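Local coordinates for B-agarase (Saccharophagus degradans, PDB 4BQ2), which probably cleaves agarose-type galactans from chain ends by hydrolysing beta-glycosidic bonds, as an exo-acting beta-agarase of glycoside hydrolase family 50, at residues A[355-360]-A[393-398]; A[490-495]-A[580-585]; A[498-503]-A[566-571]; A[519-524]-A[551-556]. All coordinates share one frame; numbering follows the deposited sequence.

Contact 1. Residues A[355-360]-A[393-398]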
# COMPACT_ATOMS: atom_id res chain seq x y z
N LEU A 355 14.97 -25.91 10.77
CA LEU A 355 14.34 -24.64 10.33
C LEU A 355 14.82 -23.36 11.03
O LEU A 355 14.25 -22.28 10.83
CB LEU A 355 12.81 -24.74 10.31
CG LEU A 355 12.26 -25.89 9.45
CD1 LEU A 355 10.76 -26.08 9.67
CD2 LEU A 355 12.55 -25.74 7.94
N ALA A 356 15.91 -23.46 11.81
CA ALA A 356 16.42 -22.28 12.51
C ALA A 356 17.10 -21.25 11.59
O ALA A 356 17.28 -20.09 11.97
CB ALA A 356 17.35 -22.68 13.66
N ASN A 357 17.43 -21.64 10.37
CA ASN A 357 18.02 -20.64 9.47
C ASN A 357 16.98 -19.62 8.95
O ASN A 357 17.33 -18.69 8.21
CB ASN A 357 18.77 -21.31 8.32
CG ASN A 357 17.88 -22.18 7.48
OD1 ASN A 357 17.34 -23.20 7.94
ND2 ASN A 357 17.67 -21.76 6.23
N HIS A 358 15.72 -19.76 9.34
CA HIS A 358 14.70 -18.87 8.82
C HIS A 358 14.43 -17.70 9.76
O HIS A 358 13.54 -16.89 9.53
CB HIS A 358 13.45 -19.65 8.36
CG HIS A 358 13.76 -20.71 7.35
ND1 HIS A 358 13.98 -20.43 6.01
CD2 HIS A 358 13.94 -22.05 7.48
CE1 HIS A 358 14.27 -21.55 5.37
NE2 HIS A 358 14.25 -22.55 6.24
N TYR A 359 15.22 -17.62 10.83
CA TYR A 359 15.28 -16.43 11.67
C TYR A 359 15.87 -15.24 10.91
O TYR A 359 16.68 -15.41 9.99
CB TYR A 359 16.08 -16.69 12.94
CG TYR A 359 15.29 -17.42 14.01
CD1 TYR A 359 14.22 -16.81 14.65
CD2 TYR A 359 15.64 -18.73 14.39
CE1 TYR A 359 13.49 -17.48 15.63
CE2 TYR A 359 14.92 -19.40 15.37
CZ TYR A 359 13.86 -18.77 15.99
OH TYR A 359 13.14 -19.44 16.96
N ASN A 360 15.44 -14.05 11.30
CA ASN A 360 15.86 -12.79 10.71
C ASN A 360 16.13 -11.84 11.88
O ASN A 360 15.68 -12.09 13.02
CB ASN A 360 14.74 -12.25 9.80
CG ASN A 360 15.09 -10.91 9.14
OD1 ASN A 360 16.25 -10.62 8.83
ND2 ASN A 360 14.07 -10.08 8.92
N GLY A 393 20.58 -24.30 0.80
CA GLY A 393 19.88 -23.20 0.16
C GLY A 393 19.18 -23.62 -1.14
O GLY A 393 18.57 -22.77 -1.83
N SER A 394 19.20 -24.91 -1.47
CA SER A 394 18.62 -25.34 -2.73
C SER A 394 17.13 -24.98 -2.86
O SER A 394 16.69 -24.73 -3.97
CB SER A 394 18.84 -26.82 -3.04
OG SER A 394 18.04 -27.63 -2.22
N TYR A 395 16.38 -24.94 -1.75
CA TYR A 395 14.93 -24.55 -1.82
C TYR A 395 14.74 -23.13 -2.38
O TYR A 395 13.68 -22.81 -2.92
CB TYR A 395 14.20 -24.69 -0.47
CG TYR A 395 14.96 -24.03 0.65
CD1 TYR A 395 15.95 -24.73 1.34
CD2 TYR A 395 14.72 -22.70 1.00
CE1 TYR A 395 16.71 -24.11 2.33
CE2 TYR A 395 15.46 -22.09 2.02
CZ TYR A 395 16.44 -22.81 2.66
OH TYR A 395 17.19 -22.24 3.65
N LEU A 396 15.74 -22.27 -2.22
CA LEU A 396 15.67 -20.89 -2.78
C LEU A 396 15.80 -20.93 -4.30
O LEU A 396 15.06 -20.24 -5.00
CB LEU A 396 16.75 -19.98 -2.19
CG LEU A 396 16.69 -19.90 -0.68
CD1 LEU A 396 17.98 -19.28 -0.17
CD2 LEU A 396 15.47 -19.08 -0.23
N ASP A 397 16.76 -21.71 -4.81
CA ASP A 397 16.86 -21.86 -6.25
C ASP A 397 15.58 -22.48 -6.83
O ASP A 397 15.10 -22.04 -7.87
CB ASP A 397 18.08 -22.69 -6.63
CG ASP A 397 19.38 -21.99 -6.26
OD1 ASP A 397 19.40 -20.74 -6.16
OD2 ASP A 397 20.36 -22.70 -6.05
N LYS A 398 15.04 -23.51 -6.16
CA LYS A 398 13.78 -24.12 -6.61
C LYS A 398 12.63 -23.11 -6.54
O LYS A 398 11.79 -23.03 -7.46
CB LYS A 398 13.41 -25.31 -5.72
CG LYS A 398 12.11 -25.98 -6.17
CD LYS A 398 12.26 -26.71 -7.50
CE LYS A 398 11.16 -27.78 -7.72
NZ LYS A 398 11.36 -28.34 -9.09

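Contact 2. Residues A[490-495]-A[580-585]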
# COMPACT_ATOMS: atom_id res chain seq x y z
N ASN A 490 9.94 5.48 -3.69
CA ASN A 490 8.59 4.98 -3.63
C ASN A 490 7.78 5.79 -2.63
O ASN A 490 8.25 5.98 -1.48
CB ASN A 490 8.63 3.51 -3.17
CG ASN A 490 7.26 2.91 -2.98
OD1 ASN A 490 6.56 2.69 -3.96
ND2 ASN A 490 6.89 2.58 -1.72
N GLU A 491 6.60 6.28 -3.05
CA GLU A 491 5.64 6.91 -2.12
C GLU A 491 6.30 7.96 -1.20
O GLU A 491 6.13 7.97 0.02
CB GLU A 491 4.93 5.82 -1.29
CG GLU A 491 4.14 4.86 -2.17
CD GLU A 491 3.26 3.91 -1.37
OE1 GLU A 491 3.31 3.95 -0.12
OE2 GLU A 491 2.51 3.13 -2.00
N LYS A 492 7.04 8.88 -1.82
CA LYS A 492 7.66 9.97 -1.10
C LYS A 492 6.57 10.95 -0.69
O LYS A 492 5.58 11.13 -1.39
CB LYS A 492 8.72 10.66 -1.97
CG LYS A 492 9.81 9.68 -2.48
CD LYS A 492 11.05 10.43 -3.02
CE LYS A 492 11.91 10.91 -1.85
NZ LYS A 492 12.56 9.80 -1.07
N SER A 493 6.74 11.57 0.47
CA SER A 493 5.77 12.55 0.95
C SER A 493 5.97 13.92 0.30
O SER A 493 6.52 14.85 0.92
CB SER A 493 5.85 12.66 2.48
OG SER A 493 5.38 11.45 3.09
N PHE A 494 5.50 14.06 -0.94
CA PHE A 494 5.63 15.30 -1.70
C PHE A 494 4.56 16.32 -1.30
O PHE A 494 4.63 17.49 -1.68
CB PHE A 494 5.52 15.04 -3.20
CG PHE A 494 6.79 14.62 -3.85
CD1 PHE A 494 7.80 15.55 -4.09
CD2 PHE A 494 6.97 13.30 -4.26
CE1 PHE A 494 8.98 15.15 -4.72
CE2 PHE A 494 8.14 12.90 -4.88
CZ PHE A 494 9.14 13.82 -5.12
N GLY A 495 3.54 15.87 -0.55
CA GLY A 495 2.49 16.77 -0.03
C GLY A 495 1.13 16.10 -0.19
O GLY A 495 0.80 15.62 -1.27
N ASP A 580 11.06 19.43 -9.80
CA ASP A 580 11.96 19.45 -10.98
C ASP A 580 13.40 19.03 -10.65
O ASP A 580 14.00 18.23 -11.38
CB ASP A 580 12.01 20.84 -11.60
CG ASP A 580 10.80 21.16 -12.47
OD1 ASP A 580 10.03 20.24 -12.87
OD2 ASP A 580 10.62 22.36 -12.77
N GLN A 581 13.93 19.56 -9.54
CA GLN A 581 15.29 19.25 -9.14
C GLN A 581 15.44 17.79 -8.69
O GLN A 581 16.49 17.15 -8.99
CB GLN A 581 15.77 20.24 -8.06
CG GLN A 581 17.17 19.98 -7.51
CD GLN A 581 18.31 20.22 -8.50
OE1 GLN A 581 18.14 20.80 -9.58
NE2 GLN A 581 19.51 19.77 -8.12
N TYR A 582 14.43 17.28 -7.96
CA TYR A 582 14.43 15.87 -7.57
C TYR A 582 14.54 14.98 -8.83
O TYR A 582 15.46 14.14 -8.94
CB TYR A 582 13.16 15.49 -6.77
CG TYR A 582 13.08 13.99 -6.54
CD1 TYR A 582 13.77 13.38 -5.48
CD2 TYR A 582 12.36 13.17 -7.42
CE1 TYR A 582 13.71 11.99 -5.30
CE2 TYR A 582 12.33 11.80 -7.26
CZ TYR A 582 13.01 11.22 -6.21
OH TYR A 582 12.94 9.86 -6.08
N PHE A 583 13.62 15.19 -9.79
CA PHE A 583 13.56 14.34 -10.99
C PHE A 583 14.70 14.54 -11.96
O PHE A 583 15.15 13.57 -12.57
CB PHE A 583 12.20 14.46 -11.70
CG PHE A 583 11.09 13.80 -10.96
CD1 PHE A 583 11.05 12.41 -10.86
CD2 PHE A 583 10.11 14.55 -10.29
CE1 PHE A 583 10.07 11.78 -10.12
CE2 PHE A 583 9.09 13.91 -9.56
CZ PHE A 583 9.07 12.53 -9.49
N LYS A 584 15.21 15.78 -12.04
CA LYS A 584 16.42 16.12 -12.81
C LYS A 584 17.60 15.30 -12.31
O LYS A 584 18.29 14.62 -13.10
CB LYS A 584 16.74 17.62 -12.75
CG LYS A 584 17.85 18.04 -13.73
CD LYS A 584 18.18 19.53 -13.63
CE LYS A 584 19.39 19.89 -14.49
NZ LYS A 584 20.09 21.12 -13.98
N VAL A 585 17.83 15.34 -11.01
CA VAL A 585 18.99 14.63 -10.44
C VAL A 585 18.85 13.12 -10.59
O VAL A 585 19.81 12.44 -10.97
CB VAL A 585 19.22 15.01 -8.96
CG1 VAL A 585 20.21 14.06 -8.30
CG2 VAL A 585 19.74 16.42 -8.87

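Contact 3. Residues A[498-503]-A[566-571]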
# COMPACT_ATOMS: atom_id res chain seq x y z
N ASP A 498 -5.22 16.66 1.56
CA ASP A 498 -6.25 16.94 2.56
C ASP A 498 -6.58 18.43 2.67
O ASP A 498 -7.70 18.78 3.02
CB ASP A 498 -5.82 16.49 3.96
CG ASP A 498 -5.14 15.13 3.95
OD1 ASP A 498 -5.62 14.22 3.26
OD2 ASP A 498 -4.12 14.98 4.67
N SER A 499 -5.61 19.28 2.41
CA SER A 499 -5.82 20.71 2.53
C SER A 499 -4.77 21.40 1.69
O SER A 499 -3.76 20.80 1.31
CB SER A 499 -5.71 21.17 3.99
OG SER A 499 -4.36 21.22 4.39
N ASP A 500 -4.98 22.68 1.42
CA ASP A 500 -4.01 23.42 0.64
C ASP A 500 -2.67 23.55 1.38
O ASP A 500 -1.60 23.36 0.79
CB ASP A 500 -4.60 24.75 0.16
CG ASP A 500 -5.60 24.55 -0.96
OD1 ASP A 500 -5.22 23.88 -1.95
OD2 ASP A 500 -6.76 25.05 -0.85
N LYS A 501 -2.74 23.77 2.69
CA LYS A 501 -1.52 23.76 3.49
C LYS A 501 -0.82 22.41 3.56
O LYS A 501 0.43 22.37 3.66
CB LYS A 501 -1.77 24.28 4.90
CG LYS A 501 -2.04 25.79 4.92
CD LYS A 501 -2.18 26.28 6.33
CE LYS A 501 -2.65 27.72 6.37
NZ LYS A 501 -2.58 28.22 7.76
N ALA A 502 -1.59 21.32 3.50
CA ALA A 502 -0.98 19.97 3.48
C ALA A 502 -0.31 19.79 2.12
O ALA A 502 0.82 19.35 2.03
CB ALA A 502 -2.02 18.89 3.71
N GLN A 503 -1.03 20.13 1.08
CA GLN A 503 -0.52 20.00 -0.29
C GLN A 503 0.82 20.75 -0.49
O GLN A 503 1.76 20.23 -1.14
CB GLN A 503 -1.57 20.45 -1.31
CG GLN A 503 -0.97 20.53 -2.72
CD GLN A 503 -1.86 20.01 -3.83
OE1 GLN A 503 -2.03 20.69 -4.85
NE2 GLN A 503 -2.37 18.77 -3.69
N THR A 566 -1.61 34.89 -3.87
CA THR A 566 -0.17 35.09 -4.04
C THR A 566 0.59 33.96 -3.33
O THR A 566 1.50 33.37 -3.94
CB THR A 566 0.33 36.48 -3.55
OG1 THR A 566 -0.13 36.72 -2.22
CG2 THR A 566 -0.20 37.60 -4.44
N LEU A 567 0.23 33.66 -2.08
CA LEU A 567 0.85 32.55 -1.36
C LEU A 567 0.69 31.23 -2.11
O LEU A 567 1.66 30.51 -2.32
CB LEU A 567 0.32 32.43 0.09
CG LEU A 567 0.91 33.41 1.10
CD1 LEU A 567 0.20 33.28 2.44
CD2 LEU A 567 2.43 33.21 1.26
N ARG A 568 -0.52 30.93 -2.60
CA ARG A 568 -0.68 29.73 -3.42
C ARG A 568 0.25 29.70 -4.66
O ARG A 568 0.91 28.68 -4.94
CB ARG A 568 -2.14 29.56 -3.84
CG ARG A 568 -2.37 28.29 -4.61
CD ARG A 568 -3.82 28.20 -5.11
NE ARG A 568 -4.77 28.43 -4.02
CZ ARG A 568 -5.20 27.48 -3.19
NH1 ARG A 568 -4.79 26.22 -3.33
NH2 ARG A 568 -6.05 27.80 -2.21
N ALA A 569 0.30 30.81 -5.41
CA ALA A 569 1.14 30.89 -6.61
C ALA A 569 2.60 30.63 -6.26
O ALA A 569 3.32 29.92 -6.99
CB ALA A 569 0.99 32.25 -7.29
N ASP A 570 3.04 31.19 -5.14
CA ASP A 570 4.39 31.03 -4.65
C ASP A 570 4.69 29.61 -4.17
O ASP A 570 5.78 29.05 -4.47
CB ASP A 570 4.71 32.06 -3.55
CG ASP A 570 4.84 33.49 -4.11
OD1 ASP A 570 5.08 33.63 -5.32
OD2 ASP A 570 4.71 34.46 -3.34
N TYR A 571 3.75 29.02 -3.43
CA TYR A 571 3.97 27.64 -2.98
C TYR A 571 4.01 26.72 -4.20
O TYR A 571 4.85 25.82 -4.25
CB TYR A 571 2.86 27.19 -2.05
CG TYR A 571 2.72 27.92 -0.75
CD1 TYR A 571 3.77 28.67 -0.20
CD2 TYR A 571 1.51 27.84 -0.03
CE1 TYR A 571 3.62 29.29 1.03
CE2 TYR A 571 1.35 28.49 1.18
CZ TYR A 571 2.41 29.22 1.70
OH TYR A 571 2.25 29.86 2.90

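Contact 4. Residues A[519-524]-A[551-556]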
# COMPACT_ATOMS: atom_id res chain seq x y z
N PRO A 519 20.25 24.09 1.35
CA PRO A 519 20.30 24.34 -0.09
C PRO A 519 18.94 24.57 -0.75
O PRO A 519 18.82 25.46 -1.59
CB PRO A 519 20.96 23.07 -0.61
CG PRO A 519 21.95 22.75 0.47
CD PRO A 519 21.22 23.05 1.76
N THR A 520 17.92 23.78 -0.38
CA THR A 520 16.59 23.94 -1.00
C THR A 520 15.99 25.31 -0.61
O THR A 520 15.32 25.96 -1.40
CB THR A 520 15.64 22.75 -0.61
OG1 THR A 520 16.05 21.53 -1.28
CG2 THR A 520 14.22 23.04 -1.00
N ARG A 521 16.25 25.74 0.62
CA ARG A 521 15.78 27.08 1.06
C ARG A 521 16.51 28.19 0.29
O ARG A 521 15.89 29.18 -0.13
CB ARG A 521 15.92 27.26 2.57
CG ARG A 521 15.43 28.62 3.15
CD ARG A 521 14.02 28.96 2.73
NE ARG A 521 13.34 29.94 3.61
CZ ARG A 521 13.56 31.26 3.62
NH1 ARG A 521 14.49 31.80 2.87
NH2 ARG A 521 12.85 32.03 4.43
N GLN A 522 17.81 27.99 0.05
CA GLN A 522 18.56 28.94 -0.80
C GLN A 522 17.95 29.00 -2.20
O GLN A 522 17.79 30.10 -2.78
CB GLN A 522 20.04 28.58 -0.88
CG GLN A 522 20.76 28.67 0.47
CD GLN A 522 22.02 27.83 0.54
OE1 GLN A 522 22.59 27.48 -0.49
NE2 GLN A 522 22.46 27.51 1.74
N ALA A 523 17.62 27.84 -2.75
CA ALA A 523 16.99 27.82 -4.08
C ALA A 523 15.65 28.57 -4.02
O ALA A 523 15.35 29.35 -4.92
CB ALA A 523 16.77 26.39 -4.55
N PHE A 524 14.84 28.32 -2.99
CA PHE A 524 13.50 28.95 -2.91
C PHE A 524 13.63 30.46 -2.79
O PHE A 524 12.90 31.21 -3.45
CB PHE A 524 12.65 28.45 -1.73
CG PHE A 524 12.13 27.06 -1.86
CD1 PHE A 524 12.28 26.34 -3.03
CD2 PHE A 524 11.40 26.47 -0.81
CE1 PHE A 524 11.77 25.05 -3.14
CE2 PHE A 524 10.87 25.19 -0.92
CZ PHE A 524 11.07 24.47 -2.09
N GLU A 551 16.25 39.44 6.71
CA GLU A 551 15.27 38.93 7.68
C GLU A 551 14.42 37.81 7.06
O GLU A 551 14.10 36.81 7.72
CB GLU A 551 14.35 40.04 8.21
CG GLU A 551 13.53 39.59 9.42
CD GLU A 551 12.75 40.72 10.11
OE1 GLU A 551 12.34 41.71 9.45
OE2 GLU A 551 12.54 40.61 11.33
N PHE A 552 14.03 37.98 5.80
CA PHE A 552 13.32 36.93 5.10
C PHE A 552 14.13 35.62 5.15
O PHE A 552 13.58 34.53 5.41
CB PHE A 552 13.07 37.32 3.65
CG PHE A 552 12.52 36.20 2.83
CD1 PHE A 552 11.16 35.93 2.84
CD2 PHE A 552 13.37 35.38 2.09
CE1 PHE A 552 10.65 34.89 2.09
CE2 PHE A 552 12.86 34.33 1.35
CZ PHE A 552 11.50 34.09 1.35
N ASP A 553 15.44 35.74 4.93
CA ASP A 553 16.35 34.58 4.90
C ASP A 553 16.68 33.96 6.25
O ASP A 553 17.49 33.02 6.32
CB ASP A 553 17.62 34.89 4.12
CG ASP A 553 17.38 34.91 2.61
OD1 ASP A 553 16.42 34.26 2.12
OD2 ASP A 553 18.16 35.59 1.90
N LEU A 554 16.06 34.48 7.31
CA LEU A 554 16.12 33.83 8.64
C LEU A 554 15.05 32.76 8.79
O LEU A 554 15.08 31.99 9.75
CB LEU A 554 15.92 34.85 9.77
CG LEU A 554 16.88 36.03 9.88
CD1 LEU A 554 16.30 37.03 10.89
CD2 LEU A 554 18.28 35.58 10.28
N GLY A 555 14.10 32.71 7.87
CA GLY A 555 12.96 31.84 8.01
C GLY A 555 11.73 32.64 8.36
O GLY A 555 11.76 33.52 9.22
N VAL A 556 10.63 32.33 7.69
CA VAL A 556 9.36 33.05 7.85
C VAL A 556 8.27 32.01 8.06
O VAL A 556 8.15 31.06 7.26
CB VAL A 556 9.01 33.83 6.56
CG1 VAL A 556 7.58 34.37 6.61
CG2 VAL A 556 10.04 34.93 6.31

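Contact 1. Residues A[355-360]-A[393-398]
Tyr395 reaches across to His358 and Asn357, joining the first turn of helix 394-410 to a 3-10 turn that leads into strand 359-362, an outer strand of a four-stranded antiparallel sheet. Gly393 occupies the N-cap of that helix. From CB, the tyrosine ring is set between the backbone N and the carbonyl carbon (chi1 50°), which brings one ring face over Gly393 C, 4.2 Å above the plane and offset toward the rim. Farther out the ring meets the imidazole: Tyr395 CE2 lies 3.6 Å from His358 CE1, near the histidine plane at its edge, and Tyr395 CZ is 3.7 Å from the same carbon. The two rings form an oblique pair, with centroids 5.5 Å apart and planes inclined by 55°, touching through Tyr395 CE2 and CZ against His358 CE1. Helix 378-387 fixes the rotation of the imidazole: Glu384 OE1 is hydrogen-bonded to His358 NE2 and Ser380 OG to His358 ND1. Both ring nitrogens are thus engaged, and the carbon between them faces the tyrosine. The side chain of Asn357 also closes on the phenol end of Tyr395, whose OH stands 3.5 Å from His358 CE1.

Contact 2. Residues A[490-495]-A[580-585]
Phe494 directs its edge at the face of Tyr582, and the geometry meets the T-shaped criterion: the ring centroids are 5.7 Å apart and the planes stand at 81°. The leading atom is Phe494 CZ, 4.0 Å from Tyr582 CD2 and displaced toward the rim of the tyrosine. Phe583 CE2 adds a looser apolar approach to Phe494 CZ at 4.4 Å. At the phenol end the aliphatic part of Lys492 arrives, its CD 3.6 Å from Tyr582 OH; a bend at chi3 (78°) brings CE to 4.0 Å from Tyr582 CE1, and chi4 (68°) then sets the direction of NZ. One layer out, Tyr582 CD2 rests over the centre of the Phe583 ring, while Val613 of helix 611-620 and Met454 touch Phe494. The loop itself is shaped by an inverse gamma turn centred on Ser493, and Glu491, two residues earlier, lies close to Glu652, consistent with the paired carboxylates of retaining clan GH-A barrels. Tyr582 OH is hydrogen-bonded to Asp489 OD2, toward which Lys492 NZ makes a long, weak ion pair. Helix 565-593 therefore holds this loop through aromatic and methylene packing, with the polar phenol tip satisfied by Asp489.

Contact 3. Residues A[498-503]-A[566-571]
Arg568 grips the carboxylate of Asp500 end-on, one terminal nitrogen to each oxygen. Arg568 NH1 donates to Asp500 OD1 at 2.8 Å and Arg568 NH2 to Asp500 OD2 at 3.1 Å, both with N-H...O angles of 157°. Each oxygen lies almost within the guanidinium plane, yet the carboxylate is turned 82° against that plane, so both donors come from above the carboxylate instead of from its rim. This is a two-bond salt bridge without the coplanar geometry of the usual bidentate pair. The arginine chain is extended through chi1 and chi2 and bends at chi3 (-52°), which swings the guanidinium to the acid, across a backbone separation of 8.2 Å between Asp500 CA and Arg568 CA. Asp500 is the first residue of helix 500-503, where its negative charge would be expected to suit the helix N terminus. That end is capped by Ser499, whose OG accepts from Ala502 N at 2.9 Å. Because Asp500 and Arg568 also touch a crystal neighbour, the lattice may influence the pose. Little apolar packing accompanies the pair. Close by, Tyr571 fills the side toward helix 505-511, packing on Pro507, Ile508 and Leu511, and Lys501 NZ bonds to Lys559 O. The bridge thus links the short helix 500-503 to the first turns of helix 565-593, whose Asp570 in turn is salt-bridged to Lys531 of helix 519-532.

Contact 4. Residues A[519-524]-A[551-556]
Arg521 lays its guanidinium obliquely over one face of the Phe552 ring, the two planes 44° apart. Its CZ sits 4.5 Å from the ring centroid and 33° off the normal, so the cation-pi contact is off-centre, and the nearest approach to the ring is Arg521 NH1 to Phe552 CE2 at 3.4 Å. With CG anti to the backbone N (chi1 -179°) and a bend at chi2, the arginine leaves its helix and carries both terminal nitrogens to the 551-556 turn. Arg521 NH2 donates to Phe552 O at 2.8 Å, tilted from the carbonyl plane. This carbonyl also closes a type I beta turn by accepting from Gly555 N at 3.1 Å, the two donors coming from opposite faces of its plane. Here helix 549-552 ends, and Gly555, with positive phi, takes the chain out of helical conformation. Arg521 NH2 has a further acceptor in Leu511 O, at the end of helix 505-511. The guanidinium meets Asp553 OD1 at its edge, in plane, with Arg521 NH1 3.2 Å away: a salt bridge with a weak hydrogen bond. Asp553 OD1 is more firmly held by Ser525 OG, and Asp553 OD2 pairs with Lys529, both on Arg521's helix.

How the contacts relate
Following the chain, contact 1 comes first and stands alone: it closes a loop containing strand 373-376 and helix 378-387 before any of the others opens, and its centre is 37 Å from contact 2's. The other three are concentric. Contact 2 opens at 490-495 and contact 3 at 498-503, then contact 4 opens and closes within 519-556, after which helix 565-593 closes contact 3 with its early turns and contact 2 about four turns further on. None of these loops cross. Contacts 2 and 3 share that helix, anchoring to it the loop after strand 483-488 and helix 500-503, while contact 4 ties helix 519-532 to the end of helix 549-552, between strands 483-488 and 598-599.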